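Local structure of putative Oleoyl-[acyl-carrier protein] thioesterase (Lactobacillus plantarum, 2OWN) at residues G60-R74 with Q109-Q122. The protein probably hydrolyses the thioester of oleoyl-[acyl-carrier protein], releasing the free fatty acid. Sequence-based numbering, arbitrary orientation.
Sequences GVGWVVTQYAIDITR and QLAYITSIWVMMSQ. With SO4 (sulfate ion), chain O.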
ATOM      1  N   GLY B  60      -3.609  27.530  12.118  1.00 46.44           N
ATOM      2  CA  GLY B  60      -3.902  26.786  13.354  1.00 46.52           C
ATOM      3  C   GLY B  60      -5.090  25.843  13.260  1.00 46.32           C
ATOM      4  O   GLY B  60      -5.784  25.648  14.261  1.00 47.04           O
ATOM      5  N   VAL B  61      -5.308  25.266  12.070  1.00 45.81           N
ATOM      6  CA  VAL B  61      -6.423  24.343  11.762  1.00 45.36           C
ATOM      7  C   VAL B  61      -6.060  23.301  10.690  1.00 45.01           C
ATOM      8  O   VAL B  61      -5.065  23.452   9.976  1.00 45.01           O
ATOM      9  CB  VAL B  61      -7.699  25.117  11.286  1.00 45.17           C
ATOM     10  CG1 VAL B  61      -8.374  25.846  12.437  1.00 45.45           C
ATOM     11  CG2 VAL B  61      -7.353  26.083  10.146  1.00 47.53           C
ATOM     12  N   GLY B  62      -6.880  22.255  10.599  1.00 45.03           N
ATOM     13  CA  GLY B  62      -6.697  21.166   9.618  1.00 44.00           C
ATOM     14  C   GLY B  62      -7.983  20.399   9.356  1.00 43.34           C
ATOM     15  O   GLY B  62      -8.781  20.224  10.286  1.00 43.19           O
ATOM     16  N   TRP B  63      -8.178  19.953   8.106  1.00 42.41           N
ATOM     17  CA  TRP B  63      -9.369  19.183   7.709  1.00 41.17           C
ATOM     18  C   TRP B  63      -9.285  17.757   8.275  1.00 41.24           C
ATOM     19  O   TRP B  63      -8.226  17.122   8.193  1.00 41.29           O
ATOM     20  CB  TRP B  63      -9.554  19.123   6.188  1.00 40.63           C
ATOM     21  CG  TRP B  63      -9.887  20.424   5.545  1.00 37.95           C
ATOM     22  CD1 TRP B  63      -9.048  21.235   4.838  1.00 38.13           C
ATOM     23  CD2 TRP B  63     -11.161  21.071   5.557  1.00 39.15           C
ATOM     24  NE1 TRP B  63      -9.723  22.345   4.390  1.00 38.09           N
ATOM     25  CE2 TRP B  63     -11.023  22.279   4.817  1.00 38.10           C
ATOM     26  CE3 TRP B  63     -12.418  20.749   6.119  1.00 38.33           C
ATOM     27  CZ2 TRP B  63     -12.104  23.183   4.622  1.00 39.87           C
ATOM     28  CZ3 TRP B  63     -13.510  21.645   5.926  1.00 38.77           C
ATOM     29  CH2 TRP B  63     -13.336  22.852   5.181  1.00 39.10           C
ATOM     30  N   VAL B  64     -10.392  17.302   8.874  1.00 40.59           N
ATOM     31  CA  VAL B  64     -10.528  15.966   9.478  1.00 40.22           C
ATOM     32  C   VAL B  64     -11.845  15.360   8.991  1.00 38.49           C
ATOM     33  O   VAL B  64     -12.902  15.907   9.311  1.00 38.47           O
ATOM     34  CB  VAL B  64     -10.516  16.069  11.037  1.00 40.16           C
ATOM     35  CG1 VAL B  64     -10.758  14.705  11.717  1.00 41.43           C
ATOM     36  CG2 VAL B  64      -9.201  16.675  11.522  1.00 41.69           C
ATOM     37  N   VAL B  65     -11.774  14.273   8.200  1.00 37.78           N
ATOM     38  CA  VAL B  65     -12.983  13.591   7.682  1.00 36.83           C
ATOM     39  C   VAL B  65     -13.645  12.825   8.841  1.00 36.11           C
ATOM     40  O   VAL B  65     -12.971  12.068   9.555  1.00 37.18           O
ATOM     41  CB  VAL B  65     -12.747  12.650   6.435  1.00 36.51           C
ATOM     42  CG1 VAL B  65     -11.815  11.482   6.725  1.00 34.67           C
ATOM     43  CG2 VAL B  65     -14.085  12.139   5.877  1.00 36.64           C
ATOM     44  N   THR B  66     -14.933  13.102   9.043  1.00 35.89           N
ATOM     45  CA  THR B  66     -15.769  12.479  10.070  1.00 36.38           C
ATOM     46  C   THR B  66     -16.638  11.349   9.506  1.00 35.74           C
ATOM     47  O   THR B  66     -16.892  10.380  10.232  1.00 34.95           O
ATOM     48  CB  THR B  66     -16.682  13.521  10.775  1.00 36.68           C
ATOM     49  OG1 THR B  66     -17.538  14.161   9.818  1.00 39.43           O
ATOM     50  CG2 THR B  66     -15.842  14.577  11.484  1.00 37.37           C
ATOM     51  N   GLN B  67     -17.083  11.474   8.238  1.00 36.01           N
ATOM     52  CA  GLN B  67     -17.957  10.503   7.575  1.00 35.95           C
ATOM     53  C   GLN B  67     -17.655  10.214   6.096  1.00 35.98           C
ATOM     54  O   GLN B  67     -17.152  11.093   5.398  1.00 35.95           O
ATOM     55  CB  GLN B  67     -19.397  11.036   7.589  1.00 35.51           C
ATOM     56  CG  GLN B  67     -19.920  11.588   8.927  1.00 38.44           C
ATOM     57  CD  GLN B  67     -21.386  11.980   8.917  1.00 37.10           C
ATOM     58  OE1 GLN B  67     -22.133  11.695   7.977  1.00 41.87           O
ATOM     59  NE2 GLN B  67     -21.807  12.637   9.987  1.00 37.06           N
ATOM     60  N   TYR B  68     -17.975   8.982   5.660  1.00 34.82           N
ATOM     61  CA  TYR B  68     -17.911   8.515   4.253  1.00 34.41           C
ATOM     62  C   TYR B  68     -19.126   7.614   3.940  1.00 34.69           C
ATOM     63  O   TYR B  68     -19.517   6.808   4.780  1.00 33.30           O
ATOM     64  CB  TYR B  68     -16.676   7.682   3.853  1.00 35.48           C
ATOM     65  CG  TYR B  68     -15.381   8.400   3.628  1.00 34.23           C
ATOM     66  CD1 TYR B  68     -15.223   9.267   2.521  1.00 35.54           C
ATOM     67  CD2 TYR B  68     -14.244   8.108   4.407  1.00 35.98           C
ATOM     68  CE1 TYR B  68     -13.975   9.922   2.258  1.00 31.97           C
ATOM     69  CE2 TYR B  68     -12.984   8.746   4.157  1.00 33.84           C
ATOM     70  CZ  TYR B  68     -12.860   9.652   3.079  1.00 35.73           C
ATOM     71  OH  TYR B  68     -11.650  10.284   2.834  1.00 35.29           O
ATOM     72  N   ALA B  69     -19.698   7.798   2.750  1.00 34.70           N
ATOM     73  CA  ALA B  69     -20.784   6.972   2.185  1.00 34.59           C
ATOM     74  C   ALA B  69     -20.249   6.650   0.782  1.00 34.22           C
ATOM     75  O   ALA B  69     -20.005   7.580   0.020  1.00 33.40           O
ATOM     76  CB  ALA B  69     -22.094   7.708   2.122  1.00 34.42           C
ATOM     77  N   ILE B  70     -20.036   5.369   0.476  1.00 35.52           N
ATOM     78  CA  ILE B  70     -19.460   4.904  -0.806  1.00 35.61           C
ATOM     79  C   ILE B  70     -20.463   3.991  -1.511  1.00 35.53           C
ATOM     80  O   ILE B  70     -20.908   3.029  -0.897  1.00 34.64           O
ATOM     81  CB  ILE B  70     -18.129   4.125  -0.582  1.00 35.72           C
ATOM     82  CG1 ILE B  70     -17.155   4.885   0.347  1.00 35.45           C
ATOM     83  CG2 ILE B  70     -17.453   3.784  -1.930  1.00 38.43           C
ATOM     84  CD1 ILE B  70     -15.895   4.127   0.669  1.00 35.61           C
ATOM     85  N   ASP B  71     -20.824   4.326  -2.757  1.00 35.17           N
ATOM     86  CA  ASP B  71     -21.740   3.562  -3.616  1.00 35.80           C
ATOM     87  C   ASP B  71     -20.824   2.932  -4.661  1.00 35.01           C
ATOM     88  O   ASP B  71     -20.288   3.656  -5.487  1.00 34.35           O
ATOM     89  CB  ASP B  71     -22.792   4.498  -4.243  1.00 36.63           C
ATOM     90  CG  ASP B  71     -23.803   3.783  -5.162  1.00 42.54           C
ATOM     91  OD1 ASP B  71     -23.866   2.538  -5.229  1.00 50.44           O
ATOM     92  OD2 ASP B  71     -24.585   4.507  -5.819  1.00 54.84           O
ATOM     93  N   ILE B  72     -20.661   1.604  -4.624  1.00 34.27           N
ATOM     94  CA  ILE B  72     -19.770   0.867  -5.543  1.00 35.02           C
ATOM     95  C   ILE B  72     -20.536   0.061  -6.610  1.00 34.42           C
ATOM     96  O   ILE B  72     -21.270  -0.862  -6.263  1.00 34.55           O
ATOM     97  CB  ILE B  72     -18.800  -0.075  -4.746  1.00 35.80           C
ATOM     98  CG1 ILE B  72     -17.986   0.728  -3.712  1.00 37.42           C
ATOM     99  CG2 ILE B  72     -17.848  -0.834  -5.694  1.00 34.19           C
ATOM    100  CD1 ILE B  72     -17.093  -0.092  -2.846  1.00 37.93           C
ATOM    101  N   THR B  73     -20.360   0.436  -7.890  1.00 34.21           N
ATOM    102  CA  THR B  73     -20.929  -0.276  -9.061  1.00 34.28           C
ATOM    103  C   THR B  73     -19.973  -1.465  -9.284  1.00 34.41           C
ATOM    104  O   THR B  73     -20.410  -2.615  -9.386  1.00 34.80           O
ATOM    105  CB  THR B  73     -21.062   0.630 -10.297  1.00 34.47           C
ATOM    106  OG1 THR B  73     -21.964   1.702  -9.992  1.00 31.66           O
ATOM    107  CG2 THR B  73     -21.591  -0.140 -11.507  1.00 36.78           C
ATOM    108  N   ARG B  74     -18.685  -1.154  -9.430  1.00 35.03           N
ATOM    109  CA  ARG B  74     -17.610  -2.170  -9.501  1.00 37.03           C
ATOM    110  C   ARG B  74     -16.285  -1.522  -9.110  1.00 35.46           C
ATOM    111  O   ARG B  74     -16.084  -0.340  -9.407  1.00 34.93           O
ATOM    112  CB  ARG B  74     -17.484  -2.891 -10.851  1.00 37.82           C
ATOM    113  CG  ARG B  74     -16.900  -2.120 -12.033  1.00 40.36           C
ATOM    114  CD  ARG B  74     -16.670  -3.054 -13.175  1.00 39.95           C
ATOM    115  NE  ARG B  74     -16.034  -2.362 -14.289  1.00 39.70           N
ATOM    116  CZ  ARG B  74     -14.724  -2.135 -14.449  1.00 40.73           C
ATOM    117  NH1 ARG B  74     -13.809  -2.496 -13.532  1.00 39.59           N
ATOM    118  NH2 ARG B  74     -14.323  -1.489 -15.552  1.00 36.96           N
ATOM    119  N   GLN B 109     -19.557   5.116 -14.525  1.00 35.60           N
ATOM    120  CA  GLN B 109     -19.275   5.213 -13.078  1.00 35.12           C
ATOM    121  C   GLN B 109     -18.955   3.856 -12.427  1.00 35.37           C
ATOM    122  O   GLN B 109     -19.767   2.919 -12.495  1.00 36.15           O
ATOM    123  CB  GLN B 109     -20.424   5.912 -12.323  1.00 35.29           C
ATOM    124  CG  GLN B 109     -20.273   6.042 -10.793  1.00 35.07           C
ATOM    125  CD  GLN B 109     -21.413   6.825 -10.170  1.00 35.16           C
ATOM    126  OE1 GLN B 109     -21.610   7.985 -10.488  1.00 33.38           O
ATOM    127  NE2 GLN B 109     -22.120   6.212  -9.223  1.00 30.91           N
ATOM    128  N   LEU B 110     -17.798   3.810 -11.758  1.00 33.84           N
ATOM    129  CA  LEU B 110     -17.295   2.652 -11.015  1.00 33.99           C
ATOM    130  C   LEU B 110     -17.657   2.808  -9.533  1.00 33.52           C
ATOM    131  O   LEU B 110     -18.127   1.845  -8.904  1.00 31.94           O
ATOM    132  CB  LEU B 110     -15.775   2.503 -11.200  1.00 33.88           C
ATOM    133  CG  LEU B 110     -15.260   2.265 -12.621  1.00 35.29           C
ATOM    134  CD1 LEU B 110     -13.750   2.086 -12.585  1.00 33.96           C
ATOM    135  CD2 LEU B 110     -15.900   1.053 -13.284  1.00 39.88           C
ATOM    136  N   ALA B 111     -17.387   3.998  -8.974  1.00 32.44           N
ATOM    137  CA  ALA B 111     -17.713   4.335  -7.578  1.00 31.36           C
ATOM    138  C   ALA B 111     -18.083   5.816  -7.396  1.00 30.35           C
ATOM    139  O   ALA B 111     -17.638   6.670  -8.170  1.00 29.87           O
ATOM    140  CB  ALA B 111     -16.577   3.941  -6.637  1.00 29.92           C
ATOM    141  N   TYR B 112     -18.935   6.074  -6.398  1.00 30.34           N
ATOM    142  CA  TYR B 112     -19.421   7.416  -6.013  1.00 30.07           C
ATOM    143  C   TYR B 112     -19.289   7.525  -4.493  1.00 29.66           C
ATOM    144  O   TYR B 112     -19.892   6.717  -3.770  1.00 27.59           O
ATOM    145  CB  TYR B 112     -20.854   7.632  -6.499  1.00 30.60           C
ATOM    146  CG  TYR B 112     -21.546   8.865  -5.950  1.00 32.29           C
ATOM    147  CD1 TYR B 112     -21.067  10.159  -6.254  1.00 33.33           C
ATOM    148  CD2 TYR B 112     -22.715   8.752  -5.152  1.00 33.37           C
ATOM    149  CE1 TYR B 112     -21.722  11.324  -5.750  1.00 34.67           C
ATOM    150  CE2 TYR B 112     -23.385   9.916  -4.647  1.00 31.68           C
ATOM    151  CZ  TYR B 112     -22.877  11.188  -4.956  1.00 33.25           C
ATOM    152  OH  TYR B 112     -23.502  12.305  -4.476  1.00 34.57           O
ATOM    153  N   ILE B 113     -18.495   8.505  -4.041  1.00 30.38           N
ATOM    154  CA  ILE B 113     -18.212   8.752  -2.633  1.00 30.68           C
ATOM    155  C   ILE B 113     -18.722  10.126  -2.207  1.00 30.38           C
ATOM    156  O   ILE B 113     -18.510  11.108  -2.927  1.00 30.53           O
ATOM    157  CB  ILE B 113     -16.687   8.677  -2.321  1.00 30.12           C
ATOM    158  CG1 ILE B 113     -16.075   7.343  -2.800  1.00 32.33           C
ATOM    159  CG2 ILE B 113     -16.412   8.898  -0.818  1.00 30.71           C
ATOM    160  CD1 ILE B 113     -14.568   7.209  -2.547  1.00 31.06           C
ATOM    161  N   THR B 114     -19.453  10.152  -1.087  1.00 30.48           N
ATOM    162  CA  THR B 114     -19.931  11.381  -0.431  1.00 30.72           C
ATOM    163  C   THR B 114     -19.220  11.384   0.930  1.00 29.56           C
ATOM    164  O   THR B 114     -18.896  10.308   1.463  1.00 30.07           O
ATOM    165  CB  THR B 114     -21.470  11.481  -0.294  1.00 31.58           C
ATOM    166  OG1 THR B 114     -21.982  10.434   0.536  1.00 31.52           O
ATOM    167  CG2 THR B 114     -22.133  11.427  -1.659  1.00 34.85           C
ATOM    168  N   SER B 115     -18.966  12.574   1.474  1.00 30.41           N
ATOM    169  CA  SER B 115     -18.268  12.718   2.764  1.00 30.84           C
ATOM    170  C   SER B 115     -18.513  14.029   3.501  1.00 31.11           C
ATOM    171  O   SER B 115     -18.914  15.012   2.885  1.00 30.19           O
ATOM    172  CB  SER B 115     -16.762  12.587   2.522  1.00 31.32           C
ATOM    173  OG  SER B 115     -16.336  13.574   1.604  1.00 33.38           O
ATOM    174  N   ILE B 116     -18.226  14.003   4.810  1.00 32.11           N
ATOM    175  CA  ILE B 116     -18.341  15.143   5.729  1.00 32.41           C
ATOM    176  C   ILE B 116     -16.955  15.373   6.366  1.00 33.14           C
ATOM    177  O   ILE B 116     -16.310  14.408   6.801  1.00 32.59           O
ATOM    178  CB  ILE B 116     -19.433  14.930   6.814  1.00 32.24           C
ATOM    179  CG1 ILE B 116     -20.818  14.687   6.189  1.00 31.87           C
ATOM    180  CG2 ILE B 116     -19.522  16.139   7.767  1.00 30.10           C
ATOM    181  CD1 ILE B 116     -21.391  15.843   5.372  1.00 34.51           C
ATOM    182  N   TRP B 117     -16.524  16.642   6.399  1.00 34.84           N
ATOM    183  CA  TRP B 117     -15.237  17.083   6.960  1.00 36.27           C
ATOM    184  C   TRP B 117     -15.439  18.242   7.951  1.00 37.55           C
ATOM    185  O   TRP B 117     -16.318  19.082   7.735  1.00 37.77           O
ATOM    186  CB  TRP B 117     -14.317  17.557   5.839  1.00 36.84           C
ATOM    187  CG  TRP B 117     -13.944  16.532   4.809  1.00 37.55           C
ATOM    188  CD1 TRP B 117     -14.712  16.098   3.763  1.00 38.07           C
ATOM    189  CD2 TRP B 117     -12.679  15.873   4.676  1.00 37.67           C
ATOM    190  NE1 TRP B 117     -14.019  15.176   3.015  1.00 36.58           N
ATOM    191  CE2 TRP B 117     -12.768  15.020   3.538  1.00 38.10           C
ATOM    192  CE3 TRP B 117     -11.474  15.902   5.417  1.00 38.25           C
ATOM    193  CZ2 TRP B 117     -11.696  14.190   3.113  1.00 36.26           C
ATOM    194  CZ3 TRP B 117     -10.385  15.077   4.994  1.00 37.46           C
ATOM    195  CH2 TRP B 117     -10.517  14.230   3.845  1.00 38.90           C
ATOM    196  N   VAL B 118     -14.602  18.288   8.996  1.00 39.69           N
ATOM    197  CA  VAL B 118     -14.615  19.335  10.052  1.00 41.77           C
ATOM    198  C   VAL B 118     -13.198  19.899  10.292  1.00 44.58           C
ATOM    199  O   VAL B 118     -12.210  19.171  10.098  1.00 43.08           O
ATOM    200  CB  VAL B 118     -15.207  18.802  11.385  1.00 41.80           C
ATOM    201  CG1 VAL B 118     -16.663  18.413  11.195  1.00 41.19           C
ATOM    202  CG2 VAL B 118     -14.403  17.619  11.940  1.00 39.29           C
HETATM  203  N   MSE B 119     -13.108  21.176  10.703  1.00 48.01           N
HETATM  204  CA  MSE B 119     -11.810  21.818  10.991  1.00 51.48           C
HETATM  205  C   MSE B 119     -11.460  21.642  12.470  1.00 53.41           C
HETATM  206  O   MSE B 119     -12.179  22.159  13.336  1.00 53.26           O
HETATM  207  CB  MSE B 119     -11.762  23.295  10.616  1.00 51.67           C
HETATM  208  CG  MSE B 119     -12.125  23.578   9.174  1.00 53.30           C
HETATM  209 SE   MSE B 119     -11.258  25.190   8.513  0.75 54.69          SE
HETATM  210  CE  MSE B 119      -9.496  24.407   8.278  1.00 56.22           C
HETATM  211  N   MSE B 120     -10.383  20.887  12.732  1.00 56.67           N
HETATM  212  CA  MSE B 120      -9.850  20.611  14.076  1.00 59.44           C
HETATM  213  C   MSE B 120      -8.644  21.513  14.317  1.00 60.27           C
HETATM  214  O   MSE B 120      -7.761  21.588  13.451  1.00 60.99           O
HETATM  215  CB  MSE B 120      -9.428  19.141  14.228  1.00 60.70           C
HETATM  216  CG  MSE B 120     -10.575  18.135  14.221  1.00 66.83           C
HETATM  217 SE   MSE B 120     -11.717  18.218  15.808  0.75 82.59          SE
HETATM  218  CE  MSE B 120     -10.411  17.686  17.158  1.00 81.89           C
ATOM    219  N   SER B 121      -8.603  22.170  15.485  1.00 60.67           N
ATOM    220  CA  SER B 121      -7.494  23.069  15.865  1.00 61.16           C
ATOM    221  C   SER B 121      -6.213  22.263  16.157  1.00 61.75           C
ATOM    222  O   SER B 121      -6.293  21.127  16.641  1.00 62.23           O
ATOM    223  CB  SER B 121      -7.873  23.929  17.077  1.00 61.28           C
ATOM    224  OG  SER B 121      -6.848  24.842  17.438  1.00 61.96           O
ATOM    225  N   GLN B 122      -5.054  22.851  15.850  1.00 62.29           N
ATOM    226  CA  GLN B 122      -3.740  22.200  16.069  1.00 62.97           C
ATOM    227  C   GLN B 122      -3.352  22.142  17.556  1.00 63.25           C
ATOM    228  O   GLN B 122      -2.907  21.085  18.028  1.00 63.45           O
ATOM    229  CB  GLN B 122      -2.627  22.886  15.254  1.00 63.31           C
ATOM    230  CG  GLN B 122      -2.835  22.864  13.717  1.00 64.72           C
ATOM    231  CD  GLN B 122      -2.869  21.467  13.067  1.00 67.68           C
ATOM    232  OE1 GLN B 122      -3.503  21.289  12.028  1.00 70.65           O
ATOM    233  NE2 GLN B 122      -2.215  20.481  13.684  1.00 68.98           N
TER
HETATM  234  S   SO4 O 262     -24.830  12.017  11.842  1.00 72.84           S
HETATM  235  O1  SO4 O 262     -25.472  11.000  11.029  1.00 70.34           O
HETATM  236  O2  SO4 O 262     -23.719  11.406  12.565  1.00 73.56           O
HETATM  237  O3  SO4 O 262     -24.342  13.077  10.966  1.00 72.62           O
HETATM  238  O4  SO4 O 262     -25.783  12.594  12.784  1.00 71.46           O
HETATM  239  O   HOH W   1     -21.873   7.642  -1.948  1.00 32.76           O
HETATM  240  O   HOH W   2     -21.085   3.903  -8.122  1.00 35.10           O
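Val61 CG2 meets the CE methyl of Met119, a selenomethionine, on one face of a long antiparallel pair of strands in the N-terminal hotdog domain; strand 61-72 also pairs with 200-209 of the C-terminal one. Trp63 offers a broad apolar face to Met119, whose CG and SE both lie over its six-membered ring, a Met-aromatic contact with SE 4.6 Å from the centroid. Val65, compact and branched, sets CB squarely over the six-membered ring of Trp117, 3.4 Å from its centroid. With CG anti to its carbonyl carbon (chi1 -62°), Trp117 lays its indole across the neighbouring strand, and NE1 donates to Ser115 OG, which also hydrogen-bonds Arg98 O. Replacing this indole with alanine would probably uncover Val65 CB and cost Ser115 OG one partner. Ile116 O accepts from Thr66 N (2.9 Å) and, weakly, from Gln67 N, two residues opposite one: a classic beta bulge. The extended Gln67 chain runs beside Ile116, and its NE2 donates to a sulfate, probably from the crystallisation liquor. Tyr68 CD1 touches the CG2 methyl of Ile113 at 3.6 Å. Past Ile72, Leu110 O accepts from both Thr73 N and Arg74 N, while Leu110 CD2 sits over one face of the Arg74 guanidinium, 3.6 Å from CZ.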